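Local atomic coordinates of Xyn30D (Paenibacillus barcinonensis, PDB entry 4QB6), a protein that probably hydrolyses glucuronoxylan as a family 30 xylanase and, through the CBM35 carbohydrate-binding module described here, binds glucuronic acid with the help of calcium. Residues Val66-Tyr71 against Ile146-Thr151; Thr88-Phe93 against Glu130-Val135; Phe93-Glu98 against Glu152-Asp157; Tyr107-Lys112 against Gly140-Arg145. One frame throughout, in Å; residues are numbered along the deposited sequence.

The four contacts lie in one beta sandwich, the CBM35 module. Contacts 2 and 3 follow each other along strand 87-96 of the four-stranded sheet, with centres about 14 Å apart and Phe93 in common. Contacts 1 and 4 share strand 140-149 of the five-stranded sheet, their centres about 18 Å apart. Contact 2 packs against contact 4 across the sandwich, where Val91 meets Leu144. Along the chain contact 4 is nested within the loops closed by contacts 1 and 3, whereas contacts 1 and 3 alternate. The centres of these last two lie about 10 Å apart, and together they supply the protein ligands of the sugar-bound calcium, so the binding site is assembled from segments far apart in sequence.

Contact 1: Val66-Tyr71 against Ile146-Thr151; sequences VNFNAY and IVTTGT. With CA (calcium ion), chain C; GCU (alpha-D-glucopyranuronic acid), chain B.
Thr148 (chi1 67°) holds OG1 between its own backbone N and carbonyl carbon, with CG2 anti to the carbonyl carbon and facing the ring of Phe68, which is itself opposite its carbonyl carbon (chi1 -62°); the two side chains slide past each other in opposite directions. CG2 of Thr148 lies 3.6 Å from CD1 of Phe68, and the rim atom CZ of that ring meets CD1 of Ile146 at 3.9 Å, edge on. The Thr148 hydroxyl donates to Ala70 O at 2.9 Å, from above the carbonyl plane, and accepts from Ser74 N. This joins the loop that follows strand 65-68 to strand 140-149 of the larger sheet of the CBM35 beta sandwich. A valine in place of Thr148 would probably leave Ala70 O without its donor and Ser74 N without its acceptor. Further along, Gly150 N gives Tyr71 O a bond of 2.8 Å; glycine suits this position because its backbone angles would jam a CB against the preceding carbonyl. At its end strand 65-68 binds calcium through Phe68 O and Asn67 OD1, both at 2.4 Å, and the glucuronic acid coordinates that ion through its O4 and O6A.

Contact 2: Thr88-Phe93 against Glu130-Val135; sequences TKNVKF and EKTIQV
Val91 and Ile133 face each other as a hydrogen-bonded antiparallel pair, and CG1 of Ile133 presses on CB of Val91 at 3.8 Å. On this inner face the packing is close. CG2 of Val91 meets CG2 of Val135, also at 3.8 Å, and CD1 of Ile133 comes to the edge of the Phe93 ring, 3.7 Å from CE1. The first torsion of Ile133 (chi1 62°) points CG1 across at the neighbouring strand, and the extended chain carries CD1 inward to that ring edge. Branched and aromatic residues suit the buried positions of Val91, Phe93, Ile133 and Val135. Lys89 and Lys131 start on the same face but lead away at the ends, the amine of Lys89 to Thr85 O and that of Lys131 to Glu117. Six backbone bonds tie the strands together; that from Lys89 N to Val135 O, 2.8 Å long, is nearly straight at 171°.

The face bearing Asn90, Lys92, Thr132 and Gln134 is looser and more polar. There CG of Lys92 rests 3.6 Å from OG1 of Thr132, and its chain, bent at chi3, crosses Glu130 with CD 3.5 Å from OE1. NZ of Lys92 stays 4.0 Å from Glu130 OE1, beyond a salt bridge, so the opposite charges probably attract only weakly. Polar and charged residues fit a side more open to solvent, with Thr132 and Gln134 exposed.

Strand 128-137 borders the four-stranded sheet, strand 155-163 flanks 87-96 on its other side, and strands 102-108 and 111-119 of the opposing sheet cover Ile133 through Ile106 and Leu114.

Contact 3: Phe93-Glu98 against Glu152-Asp157; sequences FRYALE and EGPNMD. With CA (calcium ion), chain D; CA (calcium ion), chain C; GCU (alpha-D-glucopyranuronic acid), chain B.
Two calcium sites of the CBM35 module flank this antiparallel junction between strands 87-96 and 155-163: one away from the sugar, the other holding the bound glucuronic acid. Near the first, Arg94 extends beside Asp157 and its NH1 makes a salt bridge of 2.7 Å to OD2, with the oxygen in the guanidinium plane. Asp157 binds the calcium through OD1 at 2.3 Å and its backbone O at 2.6 Å; Glu41, Glu43, Thr61 and Gly64 supply further ligands. Ala96 and Asn155 form a hydrogen-bonded pair, and Asp157 N adds a bond to Arg94 O. Met156, bent at chi2 and chi3, curls its SD to the edge of the Phe93 ring, 3.8 Å from CD2, a Met-aromatic contact. CB of Pro154 packs on Tyr95 CD2 at 3.5 Å, and the tyrosine hydroxyl bonds to Thr120 O. At the sugar end, both carboxylate oxygens of Glu152 grip the second calcium, OE2 at 2.4 Å, and OE1 also accepts an almost straight bond of 2.9 Å from Gly153 N through its anti lone pair. Each acid is thus shared between a metal and a protein donor: the arginine probably offsets negative charge left at Asp157, while the two-oxygen calcium grip and the Gly153 amide together probably fix the rotation of the Glu152 carboxylate.

Contact 4: Tyr107-Lys112 against Gly140-Arg145; sequences YVNGTK and GVNTLR
Tyr107 and Arg145 lie side by side, and in the arginine conformer described, one of two deposited, NH2 of Arg145 stands over the ring centre, 3.5 Å from CZ of Tyr107. The guanidinium carbon CZ of Arg145 is 4.3 Å from the Tyr107 ring centroid and 13° off its normal, a cation-pi contact reached through a bend at chi3 and perhaps absent in the other conformer. Lys112 CB backs the opposite face of the ring, and that lysine's amine is held by Asp105. A leucine in place of Tyr107 would probably lose the flat surface against Lys112 CB and cost this arginine conformer its aromatic partner. Behind the side chains, Tyr107 N bonds to Arg145 O at 2.8 Å, and Arg145 N answers to Tyr107 O. Next comes Asn109 N, 2.9 Å from Thr143 O, above the carbonyl plane. A water bridges Gly110 N and Thr143 OG1. The turn that presents Asn109 and Gly110 is closed by Val108 N to Thr111 O at 2.9 Å and Thr111 N to Val108 O at 3.1 Å. Both residues suit its positive phi angles, asparagine tolerating them and glycine avoiding a clash with the preceding carbonyl. This is the classic Asn-Gly type I' beta hairpin, linking strands 102-108 and 111-119 beside strand 140-149, the middle strand of the five-stranded sheet.

Contact 1: Val66-Tyr71 against Ile146-Thr151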
# COMPACT_ATOMS: atom_id res chain seq x y z
N VAL A 66 -6.32 6.33 -1.45
CA VAL A 66 -5.88 6.43 -2.86
C VAL A 66 -6.65 5.42 -3.70
O VAL A 66 -6.76 4.24 -3.34
CB VAL A 66 -4.38 6.21 -2.98
CG1 VAL A 66 -3.97 6.13 -4.45
CG2 VAL A 66 -3.65 7.33 -2.27
N ASN A 67 -7.15 5.89 -4.84
CA ASN A 67 -7.79 5.08 -5.82
C ASN A 67 -6.85 4.91 -7.00
O ASN A 67 -6.47 5.90 -7.64
CB ASN A 67 -9.09 5.80 -6.23
CG ASN A 67 -9.85 5.06 -7.26
OD1 ASN A 67 -9.39 4.06 -7.77
ND2 ASN A 67 -11.03 5.54 -7.61
N PHE A 68 -6.39 3.69 -7.27
CA PHE A 68 -5.60 3.42 -8.49
C PHE A 68 -6.51 3.54 -9.69
O PHE A 68 -7.58 2.98 -9.69
CB PHE A 68 -5.03 1.99 -8.47
CG PHE A 68 -4.06 1.68 -7.35
CD1 PHE A 68 -2.68 1.86 -7.52
CD2 PHE A 68 -4.51 1.12 -6.15
CE1 PHE A 68 -1.81 1.47 -6.53
CE2 PHE A 68 -3.60 0.76 -5.17
CZ PHE A 68 -2.26 0.95 -5.35
N ASN A 69 -6.08 4.24 -10.73
CA ASN A 69 -6.96 4.35 -11.90
C ASN A 69 -6.67 3.45 -13.05
O ASN A 69 -7.60 3.10 -13.81
CB ASN A 69 -6.99 5.78 -12.39
CG ASN A 69 -7.63 6.70 -11.39
OD1 ASN A 69 -7.02 7.67 -10.99
ND2 ASN A 69 -8.82 6.34 -10.92
N ALA A 70 -5.44 3.03 -13.22
CA ALA A 70 -5.04 2.23 -14.38
C ALA A 70 -4.89 0.77 -14.01
O ALA A 70 -4.35 0.42 -12.93
CB ALA A 70 -3.76 2.74 -14.99
N TYR A 71 -5.28 -0.10 -14.92
CA TYR A 71 -5.17 -1.52 -14.68
C TYR A 71 -3.73 -1.96 -14.54
O TYR A 71 -3.46 -2.91 -13.77
CB TYR A 71 -5.91 -2.36 -15.73
CG TYR A 71 -7.35 -2.56 -15.36
CD1 TYR A 71 -8.27 -1.53 -15.45
CD2 TYR A 71 -7.80 -3.79 -14.91
CE1 TYR A 71 -9.60 -1.73 -15.07
CE2 TYR A 71 -9.10 -3.98 -14.52
CZ TYR A 71 -9.98 -2.95 -14.61
OH TYR A 71 -11.30 -3.17 -14.23
N ILE A 146 4.13 0.43 -4.60
CA ILE A 146 3.19 -0.62 -5.02
C ILE A 146 2.56 -0.22 -6.35
O ILE A 146 2.20 0.94 -6.53
CB ILE A 146 2.18 -0.89 -3.91
CG1 ILE A 146 1.22 0.28 -3.64
CG2 ILE A 146 2.92 -1.27 -2.65
CD1 ILE A 146 0.25 0.00 -2.52
N VAL A 147 2.47 -1.19 -7.25
CA VAL A 147 2.19 -0.90 -8.66
C VAL A 147 1.19 -1.89 -9.19
O VAL A 147 1.34 -3.10 -9.00
CB VAL A 147 3.48 -0.97 -9.49
CG1 VAL A 147 3.24 -0.41 -10.88
CG2 VAL A 147 4.63 -0.19 -8.85
N THR A 148 0.20 -1.42 -9.95
CA THR A 148 -0.74 -2.31 -10.61
C THR A 148 -0.07 -2.98 -11.82
O THR A 148 0.89 -2.45 -12.38
CB THR A 148 -2.05 -1.59 -10.99
OG1 THR A 148 -1.78 -0.62 -12.00
CG2 THR A 148 -2.69 -0.95 -9.82
N THR A 149 -0.56 -4.18 -12.15
CA THR A 149 0.12 -5.08 -13.08
C THR A 149 -0.85 -5.73 -14.05
O THR A 149 -0.47 -6.67 -14.76
CB THR A 149 0.84 -6.21 -12.32
OG1 THR A 149 -0.11 -6.98 -11.63
CG2 THR A 149 1.88 -5.66 -11.31
N GLY A 150 -2.09 -5.29 -14.09
CA GLY A 150 -3.08 -5.83 -15.03
C GLY A 150 -4.44 -6.04 -14.45
O GLY A 150 -5.40 -6.23 -15.20
N THR A 151 -4.60 -5.99 -13.13
CA THR A 151 -5.87 -6.17 -12.47
C THR A 151 -6.32 -4.93 -11.67
O THR A 151 -7.26 -4.99 -10.90
CB THR A 151 -5.89 -7.44 -11.58
OG1 THR A 151 -4.72 -7.49 -10.76
CG2 THR A 151 -5.95 -8.69 -12.46
CA CA C . -9.61 2.01 -8.91
C1 GCU B . -15.52 2.18 -8.31
C2 GCU B . -15.20 2.83 -6.99
C3 GCU B . -13.73 3.19 -6.88
C4 GCU B . -12.85 1.92 -7.23
C5 GCU B . -13.24 1.44 -8.61
C6 GCU B . -12.48 0.25 -9.05
O2 GCU B . -16.08 3.95 -6.76
O3 GCU B . -13.33 3.66 -5.60
O4 GCU B . -11.47 2.34 -7.29
O5 GCU B . -14.61 1.10 -8.52
O6A GCU B . -11.25 0.31 -9.07
O6B GCU B . -13.08 -0.77 -9.38
O HOH W 1 -8.51 1.40 -6.80
O HOH W 2 -10.85 3.46 -10.38

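Contact 2: Thr88-Phe93 against Glu130-Val135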
# COMPACT_ATOMS: atom_id res chain seq x y z
N THR A 88 13.61 -7.77 8.85
CA THR A 88 12.30 -8.10 8.30
C THR A 88 11.26 -7.21 8.97
O THR A 88 11.22 -7.07 10.20
CB THR A 88 11.96 -9.57 8.52
OG1 THR A 88 12.98 -10.35 7.90
CG2 THR A 88 10.62 -9.93 7.95
N LYS A 89 10.41 -6.61 8.16
CA LYS A 89 9.32 -5.77 8.62
C LYS A 89 7.99 -6.35 8.24
O LYS A 89 7.84 -6.92 7.13
CB LYS A 89 9.41 -4.37 8.01
CG LYS A 89 10.76 -3.70 8.14
CD LYS A 89 11.28 -3.58 9.56
CE LYS A 89 12.67 -3.00 9.58
NZ LYS A 89 13.26 -3.05 10.94
N ASN A 90 7.01 -6.21 9.12
CA ASN A 90 5.59 -6.45 8.82
C ASN A 90 5.01 -5.19 8.25
O ASN A 90 5.03 -4.15 8.91
CB ASN A 90 4.84 -6.83 10.09
CG ASN A 90 5.28 -8.14 10.67
OD1 ASN A 90 5.75 -9.01 9.98
ND2 ASN A 90 5.15 -8.28 11.99
N VAL A 91 4.57 -5.22 7.00
CA VAL A 91 3.93 -4.09 6.36
C VAL A 91 2.46 -4.43 6.21
O VAL A 91 2.12 -5.39 5.49
CB VAL A 91 4.57 -3.73 5.01
CG1 VAL A 91 3.84 -2.57 4.37
CG2 VAL A 91 6.05 -3.41 5.18
N LYS A 92 1.62 -3.72 6.92
CA LYS A 92 0.19 -3.99 6.98
C LYS A 92 -0.56 -2.94 6.22
O LYS A 92 -0.56 -1.76 6.59
CB LYS A 92 -0.25 -4.06 8.44
CG LYS A 92 -1.75 -4.32 8.61
CD LYS A 92 -2.13 -4.53 10.07
CE LYS A 92 -1.87 -3.33 10.93
NZ LYS A 92 -2.23 -3.64 12.35
N PHE A 93 -1.19 -3.33 5.12
CA PHE A 93 -1.98 -2.46 4.28
C PHE A 93 -3.40 -2.43 4.76
O PHE A 93 -3.97 -3.51 5.01
CB PHE A 93 -2.00 -3.00 2.83
CG PHE A 93 -0.66 -3.10 2.18
CD1 PHE A 93 0.12 -4.24 2.32
CD2 PHE A 93 -0.14 -2.05 1.45
CE1 PHE A 93 1.34 -4.32 1.70
CE2 PHE A 93 1.10 -2.14 0.87
CZ PHE A 93 1.84 -3.28 1.01
N GLU A 130 -7.36 -5.70 6.10
CA GLU A 130 -5.92 -5.63 6.30
C GLU A 130 -5.23 -6.78 5.64
O GLU A 130 -5.76 -7.91 5.58
CB GLU A 130 -5.60 -5.58 7.81
CG GLU A 130 -6.06 -4.27 8.45
CD GLU A 130 -5.82 -4.12 9.94
OE1 GLU A 130 -5.57 -5.13 10.62
OE2 GLU A 130 -5.92 -2.96 10.42
N LYS A 131 -4.05 -6.52 5.14
CA LYS A 131 -3.18 -7.56 4.60
C LYS A 131 -1.80 -7.25 5.04
O LYS A 131 -1.33 -6.09 4.89
CB LYS A 131 -3.24 -7.57 3.10
CG LYS A 131 -2.22 -8.49 2.47
CD LYS A 131 -2.27 -8.37 0.96
CE LYS A 131 -1.02 -8.91 0.33
NZ LYS A 131 -0.99 -10.38 0.43
N THR A 132 -1.08 -8.23 5.56
CA THR A 132 0.29 -8.03 6.03
C THR A 132 1.25 -8.82 5.21
O THR A 132 1.01 -10.02 4.94
CB THR A 132 0.42 -8.44 7.51
OG1 THR A 132 -0.44 -7.62 8.29
CG2 THR A 132 1.83 -8.22 8.04
N ILE A 133 2.32 -8.17 4.75
CA ILE A 133 3.42 -8.85 4.09
C ILE A 133 4.65 -8.73 4.99
O ILE A 133 4.75 -7.83 5.84
CB ILE A 133 3.72 -8.26 2.71
CG1 ILE A 133 4.14 -6.81 2.81
CG2 ILE A 133 2.51 -8.37 1.78
CD1 ILE A 133 4.55 -6.15 1.50
N GLN A 134 5.59 -9.66 4.86
CA GLN A 134 6.87 -9.57 5.54
C GLN A 134 7.97 -9.35 4.52
O GLN A 134 8.19 -10.23 3.71
CB GLN A 134 7.13 -10.86 6.31
CG GLN A 134 5.99 -11.25 7.22
CD GLN A 134 6.14 -12.67 7.75
OE1 GLN A 134 5.25 -13.50 7.57
NE2 GLN A 134 7.25 -12.95 8.40
N VAL A 135 8.65 -8.20 4.56
CA VAL A 135 9.66 -7.79 3.59
C VAL A 135 10.89 -7.26 4.32
O VAL A 135 10.76 -6.68 5.41
CB VAL A 135 9.14 -6.73 2.59
CG1 VAL A 135 8.11 -7.33 1.64
CG2 VAL A 135 8.58 -5.51 3.31

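Contact 3: Phe93-Glu98 against Glu152-Asp157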
# COMPACT_ATOMS: atom_id res chain seq x y z
N PHE A 93 -1.19 -3.33 5.12
CA PHE A 93 -1.98 -2.46 4.28
C PHE A 93 -3.40 -2.43 4.76
O PHE A 93 -3.97 -3.51 5.01
CB PHE A 93 -2.00 -3.00 2.83
CG PHE A 93 -0.66 -3.10 2.18
CD1 PHE A 93 0.12 -4.24 2.32
CD2 PHE A 93 -0.14 -2.05 1.45
CE1 PHE A 93 1.34 -4.32 1.70
CE2 PHE A 93 1.10 -2.14 0.87
CZ PHE A 93 1.84 -3.28 1.01
N ARG A 94 -4.00 -1.27 4.91
CA ARG A 94 -5.44 -1.13 5.17
C ARG A 94 -6.05 -0.69 3.86
O ARG A 94 -5.66 0.35 3.30
CB ARG A 94 -5.72 -0.13 6.28
CG ARG A 94 -7.20 -0.09 6.68
CD ARG A 94 -7.40 0.68 7.97
NE ARG A 94 -8.77 0.58 8.52
CZ ARG A 94 -9.71 1.47 8.33
NH1 ARG A 94 -9.52 2.51 7.55
NH2 ARG A 94 -10.91 1.32 8.89
N TYR A 95 -7.01 -1.47 3.36
CA TYR A 95 -7.51 -1.31 1.99
C TYR A 95 -8.94 -1.76 1.87
O TYR A 95 -9.42 -2.51 2.73
CB TYR A 95 -6.62 -2.11 1.00
CG TYR A 95 -6.84 -3.60 1.06
CD1 TYR A 95 -6.22 -4.40 2.01
CD2 TYR A 95 -7.70 -4.23 0.17
CE1 TYR A 95 -6.45 -5.76 2.07
CE2 TYR A 95 -7.92 -5.58 0.22
CZ TYR A 95 -7.32 -6.34 1.18
OH TYR A 95 -7.53 -7.72 1.24
N ALA A 96 -9.60 -1.37 0.79
CA ALA A 96 -10.95 -1.83 0.50
C ALA A 96 -10.99 -2.35 -0.90
O ALA A 96 -10.33 -1.81 -1.80
CB ALA A 96 -11.95 -0.70 0.71
N LEU A 97 -11.76 -3.39 -1.12
CA LEU A 97 -11.88 -4.01 -2.45
C LEU A 97 -13.23 -4.71 -2.52
O LEU A 97 -13.41 -5.74 -1.88
CB LEU A 97 -10.71 -4.98 -2.68
CG LEU A 97 -10.71 -5.76 -3.99
CD1 LEU A 97 -10.93 -4.88 -5.19
CD2 LEU A 97 -9.39 -6.52 -4.11
N GLU A 98 -14.16 -4.19 -3.33
CA GLU A 98 -15.51 -4.76 -3.28
C GLU A 98 -15.57 -6.22 -3.66
O GLU A 98 -16.16 -7.02 -2.93
CB GLU A 98 -16.41 -3.94 -4.16
CG GLU A 98 -17.86 -4.42 -4.31
CD GLU A 98 -18.64 -3.51 -5.26
OE1 GLU A 98 -18.47 -3.59 -6.50
OE2 GLU A 98 -19.41 -2.66 -4.78
N GLU A 152 -5.70 -3.79 -11.93
CA GLU A 152 -6.02 -2.55 -11.20
C GLU A 152 -5.63 -2.77 -9.73
O GLU A 152 -4.78 -3.61 -9.42
CB GLU A 152 -7.47 -2.10 -11.47
CG GLU A 152 -7.63 -0.62 -11.78
CD GLU A 152 -8.37 0.19 -10.75
OE1 GLU A 152 -8.13 0.02 -9.53
OE2 GLU A 152 -9.20 1.06 -11.11
N GLY A 153 -6.19 -1.98 -8.82
CA GLY A 153 -5.76 -2.11 -7.42
C GLY A 153 -6.87 -1.92 -6.45
O GLY A 153 -7.90 -1.35 -6.77
N PRO A 154 -6.65 -2.32 -5.20
CA PRO A 154 -7.59 -1.98 -4.14
C PRO A 154 -7.53 -0.49 -3.83
O PRO A 154 -6.52 0.15 -4.10
CB PRO A 154 -7.06 -2.79 -2.97
CG PRO A 154 -5.59 -2.81 -3.19
CD PRO A 154 -5.42 -2.90 -4.68
N ASN A 155 -8.58 0.07 -3.26
CA ASN A 155 -8.47 1.41 -2.74
C ASN A 155 -7.60 1.35 -1.48
O ASN A 155 -7.82 0.49 -0.61
CB ASN A 155 -9.82 2.00 -2.41
CG ASN A 155 -10.64 2.34 -3.63
OD1 ASN A 155 -10.14 2.41 -4.75
ND2 ASN A 155 -11.91 2.64 -3.40
N MET A 156 -6.61 2.21 -1.35
CA MET A 156 -5.55 2.04 -0.36
C MET A 156 -5.59 3.15 0.65
O MET A 156 -5.48 4.33 0.30
CB MET A 156 -4.18 2.03 -1.05
CG MET A 156 -3.02 1.68 -0.14
SD MET A 156 -3.13 0.07 0.63
CE MET A 156 -3.07 -1.02 -0.70
N ASP A 157 -5.76 2.80 1.92
CA ASP A 157 -5.91 3.81 2.98
C ASP A 157 -4.59 4.21 3.60
O ASP A 157 -4.32 5.41 3.74
CB ASP A 157 -6.86 3.28 4.06
CG ASP A 157 -7.21 4.31 5.09
OD1 ASP A 157 -7.06 5.52 4.85
OD2 ASP A 157 -7.64 3.86 6.16
CA CA D . -5.79 7.37 4.56
CA CA C . -9.61 2.01 -8.91
C1 GCU B . -15.52 2.18 -8.31
C2 GCU B . -15.20 2.83 -6.99
C3 GCU B . -13.73 3.19 -6.88
C4 GCU B . -12.85 1.92 -7.23
C5 GCU B . -13.24 1.44 -8.61
C6 GCU B . -12.48 0.25 -9.05
O2 GCU B . -16.08 3.95 -6.76
O3 GCU B . -13.33 3.66 -5.60
O4 GCU B . -11.47 2.34 -7.29
O5 GCU B . -14.61 1.10 -8.52
O6A GCU B . -11.25 0.31 -9.07
O6B GCU B . -13.08 -0.77 -9.38
O HOH W 1 -8.51 1.40 -6.80
O HOH W 2 -10.85 3.46 -10.38

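Contact 4: Tyr107-Lys112 against Gly140-Arg145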
# COMPACT_ATOMS: atom_id res chain seq x y z
N TYR A 107 7.88 -2.94 -4.52
CA TYR A 107 9.27 -2.54 -4.61
C TYR A 107 9.68 -1.96 -3.28
O TYR A 107 8.91 -1.25 -2.65
CB TYR A 107 9.46 -1.47 -5.69
CG TYR A 107 9.16 -1.87 -7.12
CD1 TYR A 107 7.85 -2.05 -7.56
CD2 TYR A 107 10.18 -2.04 -8.03
CE1 TYR A 107 7.57 -2.41 -8.88
CE2 TYR A 107 9.91 -2.40 -9.34
CZ TYR A 107 8.59 -2.58 -9.73
OH TYR A 107 8.29 -2.92 -11.05
N VAL A 108 10.89 -2.31 -2.85
CA VAL A 108 11.49 -1.72 -1.67
C VAL A 108 12.84 -1.13 -2.08
O VAL A 108 13.67 -1.82 -2.70
CB VAL A 108 11.66 -2.72 -0.52
CG1 VAL A 108 12.53 -2.15 0.60
CG2 VAL A 108 10.29 -3.16 -0.00
N ASN A 109 13.03 0.16 -1.82
CA ASN A 109 14.27 0.86 -2.20
C ASN A 109 14.61 0.66 -3.67
O ASN A 109 15.80 0.48 -4.05
CB ASN A 109 15.44 0.45 -1.27
CG ASN A 109 15.17 0.80 0.18
OD1 ASN A 109 15.38 0.00 1.14
ND2 ASN A 109 14.68 1.96 0.36
N GLY A 110 13.59 0.69 -4.52
CA GLY A 110 13.78 0.64 -5.96
C GLY A 110 13.89 -0.72 -6.58
O GLY A 110 14.01 -0.82 -7.81
N THR A 111 13.86 -1.78 -5.78
CA THR A 111 14.02 -3.15 -6.29
C THR A 111 12.70 -3.89 -6.10
O THR A 111 12.13 -3.85 -5.00
CB THR A 111 15.13 -3.90 -5.53
OG1 THR A 111 16.38 -3.23 -5.73
CG2 THR A 111 15.25 -5.35 -6.02
N LYS A 112 12.23 -4.60 -7.12
CA LYS A 112 11.03 -5.40 -6.97
C LYS A 112 11.29 -6.57 -6.06
O LYS A 112 12.24 -7.33 -6.28
CB LYS A 112 10.53 -5.91 -8.33
CG LYS A 112 9.11 -6.45 -8.23
CD LYS A 112 8.59 -7.17 -9.48
CE LYS A 112 8.66 -6.31 -10.71
NZ LYS A 112 8.11 -7.07 -11.85
N GLY A 140 16.93 3.40 8.91
CA GLY A 140 16.91 4.73 8.32
C GLY A 140 15.77 4.88 7.34
O GLY A 140 14.77 4.15 7.44
N VAL A 141 15.90 5.81 6.40
CA VAL A 141 14.85 6.13 5.45
C VAL A 141 14.88 5.22 4.26
O VAL A 141 15.91 4.99 3.65
CB VAL A 141 14.95 7.59 5.01
CG1 VAL A 141 13.83 7.92 4.04
CG2 VAL A 141 14.83 8.50 6.21
N ASN A 142 13.69 4.67 3.94
CA ASN A 142 13.49 3.74 2.85
C ASN A 142 12.33 4.21 1.97
O ASN A 142 11.52 5.03 2.37
CB ASN A 142 13.04 2.36 3.36
CG ASN A 142 14.04 1.68 4.28
OD1 ASN A 142 14.29 2.13 5.42
ND2 ASN A 142 14.55 0.58 3.84
N THR A 143 12.28 3.65 0.76
CA THR A 143 11.12 3.83 -0.12
C THR A 143 10.39 2.49 -0.29
O THR A 143 10.99 1.40 -0.21
CB THR A 143 11.49 4.39 -1.48
OG1 THR A 143 12.24 3.44 -2.20
CG2 THR A 143 12.28 5.67 -1.37
N LEU A 144 9.09 2.58 -0.55
CA LEU A 144 8.29 1.39 -0.87
C LEU A 144 7.26 1.82 -1.87
O LEU A 144 6.52 2.79 -1.63
CB LEU A 144 7.63 0.85 0.40
CG LEU A 144 6.89 -0.47 0.32
CD1 LEU A 144 6.89 -1.20 1.66
CD2 LEU A 144 5.45 -0.25 -0.14
N ARG A 145 7.20 1.11 -3.00
CA ARG A 145 6.25 1.42 -4.05
C ARG A 145 5.40 0.18 -4.34
O ARG A 145 5.86 -0.97 -4.28
CB ARG A 145 6.96 1.92 -5.32
CG ARG A 145 5.99 2.40 -6.38
CD ARG A 145 6.68 3.16 -7.47
NE ARG A 145 7.63 2.24 -8.03
CZ ARG A 145 7.68 1.81 -9.28
NH1 ARG A 145 6.83 2.24 -10.20
NH2 ARG A 145 8.64 0.96 -9.61
O HOH W 3 10.67 1.58 -3.92